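Transcriptional regulator I2 (Pseudomonas fluorescens, PDB 4MXM) is a TetR-family protein that probably regulates transcription by binding DNA through its helix-turn-helix domain, and acts as a superantigen associated with Crohn's disease. Local coordinates at residues S107-S112 and W175-F180. Sequence-based numbering, arbitrary orientation.
Sequences SIMGGS and WTTTWF
M109 makes a Met-aromatic contact with F180 and packs its methyl against T176 inside the helical C-terminal domain of this TetR-type regulator, joining the end of helix 93-108 to the 3-10 turn 175-178 that follows helix 162-174. Residue 109 is a selenomethionine, and its chain bends at chi2 (65°) and again at chi3 (63°), which turns CE toward T176. Followed outward from CB, the first atom to touch is M109 CG, 4.0 Å from F180 CD2. M109 SE comes next, 3.9 Å from F180 CD2 and 5.0 Å from the centroid of the F180 ring; at 57° off the ring normal, the approach is oblique. The tip, M109 CE, lies 3.3 Å from T176 OG1, a hydroxyl whose hydrogen bond goes to L173 O, one turn back. L188 of helix 188-199 touches both M109 and F180, whereas F168 of the second subunit packs on T176, placing the turn next to the dimer partner. Just past M109 the backbone leaves helical angles at G110, where phi is positive. Beside the M109 contacts, the branch methyl I108 CG2, anti to its backbone N, meets T177 CG2 at 3.5 Å.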
ATOM      1  N   SER A 107       2.784  -1.295 -13.086  1.00 34.82           N
ATOM      2  CA  SER A 107       2.198   0.027 -12.901  1.00 35.10           C
ATOM      3  C   SER A 107       2.649   0.628 -11.575  1.00 35.80           C
ATOM      4  O   SER A 107       2.920   1.827 -11.483  1.00 38.74           O
ATOM      5  CB  SER A 107       0.671  -0.049 -12.949  1.00 39.07           C
ATOM      6  OG  SER A 107       0.162  -0.791 -11.854  1.00 41.61           O
ATOM      7  N   ILE A 108       2.722  -0.216 -10.551  1.00 26.22           N
ATOM      8  CA  ILE A 108       3.161   0.200  -9.224  1.00 28.57           C
ATOM      9  C   ILE A 108       4.588   0.748  -9.252  1.00 34.80           C
ATOM     10  O   ILE A 108       4.882   1.779  -8.644  1.00 33.74           O
ATOM     11  CB  ILE A 108       3.076  -0.976  -8.223  1.00 36.65           C
ATOM     12  CG1 ILE A 108       1.619  -1.267  -7.863  1.00 44.16           C
ATOM     13  CG2 ILE A 108       3.853  -0.673  -6.961  1.00 36.81           C
ATOM     14  CD1 ILE A 108       1.444  -2.520  -7.032  1.00 28.03           C
HETATM   15  N   MSE A 109       5.468   0.063  -9.975  1.00 31.64           N
HETATM   16  CA  MSE A 109       6.875   0.442 -10.023  1.00 30.01           C
HETATM   17  C   MSE A 109       7.154   1.500 -11.089  1.00 34.67           C
HETATM   18  O   MSE A 109       8.288   1.948 -11.247  1.00 39.58           O
HETATM   19  CB  MSE A 109       7.755  -0.789 -10.258  1.00 37.11           C
HETATM   20  CG  MSE A 109       8.910  -0.922  -9.277  1.00 41.05           C
HETATM   21 SE   MSE A 109       8.316  -1.208  -7.438  1.00 50.02          SE
HETATM   22  CE  MSE A 109       7.426  -2.927  -7.673  1.00 33.97           C
ATOM     23  N   GLY A 110       6.116   1.895 -11.817  1.00 47.18           N
ATOM     24  CA  GLY A 110       6.255   2.907 -12.850  1.00 54.88           C
ATOM     25  C   GLY A 110       5.363   2.660 -14.051  1.00 66.55           C
ATOM     26  O   GLY A 110       5.746   1.962 -14.991  1.00 68.90           O
ATOM     27  N   GLY A 111       4.167   3.239 -14.022  1.00 65.04           N
ATOM     28  CA  GLY A 111       3.217   3.084 -15.109  1.00 60.36           C
ATOM     29  C   GLY A 111       1.845   3.620 -14.748  1.00 66.44           C
ATOM     30  O   GLY A 111       1.086   2.958 -14.042  1.00 68.72           O
ATOM     31  N   SER A 112       1.516   4.814 -15.233  1.00 70.79           N
ATOM     32  CA  SER A 112       2.409   5.587 -16.089  1.00 67.06           C
ATOM     33  C   SER A 112       3.351   6.461 -15.270  1.00 71.52           C
ATOM     34  O   SER A 112       4.246   7.107 -15.821  1.00 67.42           O
ATOM     35  CB  SER A 112       1.600   6.459 -17.052  1.00 65.23           C
ATOM     36  OG  SER A 112       0.732   5.672 -17.848  1.00 68.46           O
ATOM     37  N   TRP A 175       2.924  -2.199  -1.354  1.00 21.82           N
ATOM     38  CA  TRP A 175       3.978  -1.994  -0.363  1.00 28.74           C
ATOM     39  C   TRP A 175       5.366  -2.291  -0.935  1.00 26.29           C
ATOM     40  O   TRP A 175       6.386  -1.960  -0.324  1.00 26.12           O
ATOM     41  CB  TRP A 175       3.709  -2.856   0.876  1.00 22.87           C
ATOM     42  CG  TRP A 175       4.709  -2.695   1.983  1.00 32.43           C
ATOM     43  CD1 TRP A 175       5.636  -3.613   2.389  1.00 37.21           C
ATOM     44  CD2 TRP A 175       4.886  -1.549   2.826  1.00 32.11           C
ATOM     45  NE1 TRP A 175       6.375  -3.110   3.432  1.00 29.71           N
ATOM     46  CE2 TRP A 175       5.935  -1.845   3.719  1.00 31.36           C
ATOM     47  CE3 TRP A 175       4.257  -0.302   2.912  1.00 28.38           C
ATOM     48  CZ2 TRP A 175       6.370  -0.939   4.686  1.00 39.08           C
ATOM     49  CZ3 TRP A 175       4.691   0.595   3.873  1.00 42.02           C
ATOM     50  CH2 TRP A 175       5.738   0.272   4.746  1.00 34.91           C
ATOM     51  N   THR A 176       5.403  -2.903  -2.115  1.00 20.81           N
ATOM     52  CA  THR A 176       6.668  -3.256  -2.754  1.00 22.33           C
ATOM     53  C   THR A 176       7.512  -2.036  -3.131  1.00 31.76           C
ATOM     54  O   THR A 176       8.711  -2.159  -3.367  1.00 30.46           O
ATOM     55  CB  THR A 176       6.457  -4.131  -4.008  1.00 21.07           C
ATOM     56  OG1 THR A 176       5.617  -3.441  -4.942  1.00 25.17           O
ATOM     57  CG2 THR A 176       5.810  -5.458  -3.630  1.00 32.03           C
ATOM     58  N   THR A 177       6.889  -0.862  -3.181  1.00 30.72           N
ATOM     59  CA  THR A 177       7.612   0.372  -3.487  1.00 40.82           C
ATOM     60  C   THR A 177       8.640   0.707  -2.412  1.00 31.13           C
ATOM     61  O   THR A 177       9.569   1.478  -2.648  1.00 38.47           O
ATOM     62  CB  THR A 177       6.663   1.580  -3.634  1.00 33.33           C
ATOM     63  OG1 THR A 177       5.873   1.721  -2.446  1.00 33.08           O
ATOM     64  CG2 THR A 177       5.747   1.403  -4.826  1.00 35.34           C
ATOM     65  N   THR A 178       8.470   0.121  -1.231  1.00 32.79           N
ATOM     66  CA  THR A 178       9.313   0.451  -0.090  1.00 34.75           C
ATOM     67  C   THR A 178      10.519  -0.472   0.065  1.00 32.79           C
ATOM     68  O   THR A 178      11.396  -0.208   0.886  1.00 37.33           O
ATOM     69  CB  THR A 178       8.508   0.428   1.224  1.00 34.58           C
ATOM     70  OG1 THR A 178       8.162  -0.923   1.555  1.00 33.79           O
ATOM     71  CG2 THR A 178       7.242   1.260   1.091  1.00 39.08           C
ATOM     72  N   TRP A 179      10.575  -1.549  -0.715  1.00 27.08           N
ATOM     73  CA  TRP A 179      11.650  -2.523  -0.535  1.00 25.56           C
ATOM     74  C   TRP A 179      12.208  -3.165  -1.809  1.00 28.35           C
ATOM     75  O   TRP A 179      13.312  -3.710  -1.790  1.00 26.36           O
ATOM     76  CB  TRP A 179      11.228  -3.611   0.463  1.00 26.33           C
ATOM     77  CG  TRP A 179      10.040  -4.430   0.029  1.00 25.54           C
ATOM     78  CD1 TRP A 179       8.729  -4.192   0.325  1.00 25.10           C
ATOM     79  CD2 TRP A 179      10.062  -5.624  -0.763  1.00 23.02           C
ATOM     80  NE1 TRP A 179       7.933  -5.163  -0.238  1.00 24.08           N
ATOM     81  CE2 TRP A 179       8.727  -6.052  -0.911  1.00 23.45           C
ATOM     82  CE3 TRP A 179      11.081  -6.373  -1.360  1.00 22.62           C
ATOM     83  CZ2 TRP A 179       8.386  -7.193  -1.634  1.00 24.98           C
ATOM     84  CZ3 TRP A 179      10.739  -7.505  -2.077  1.00 34.79           C
ATOM     85  CH2 TRP A 179       9.403  -7.904  -2.207  1.00 27.20           C
ATOM     86  N   PHE A 180      11.461  -3.105  -2.908  1.00 25.42           N
ATOM     87  CA  PHE A 180      11.869  -3.800  -4.131  1.00 27.31           C
ATOM     88  C   PHE A 180      13.184  -3.301  -4.737  1.00 19.99           C
ATOM     89  O   PHE A 180      14.014  -4.105  -5.162  1.00 29.02           O
ATOM     90  CB  PHE A 180      10.763  -3.772  -5.191  1.00 23.53           C
ATOM     91  CG  PHE A 180      11.175  -4.371  -6.506  1.00 23.43           C
ATOM     92  CD1 PHE A 180      11.339  -5.741  -6.639  1.00 21.79           C
ATOM     93  CD2 PHE A 180      11.405  -3.565  -7.609  1.00 34.56           C
ATOM     94  CE1 PHE A 180      11.723  -6.295  -7.846  1.00 26.32           C
ATOM     95  CE2 PHE A 180      11.789  -4.114  -8.819  1.00 32.39           C
ATOM     96  CZ  PHE A 180      11.947  -5.480  -8.937  1.00 25.26           C
TER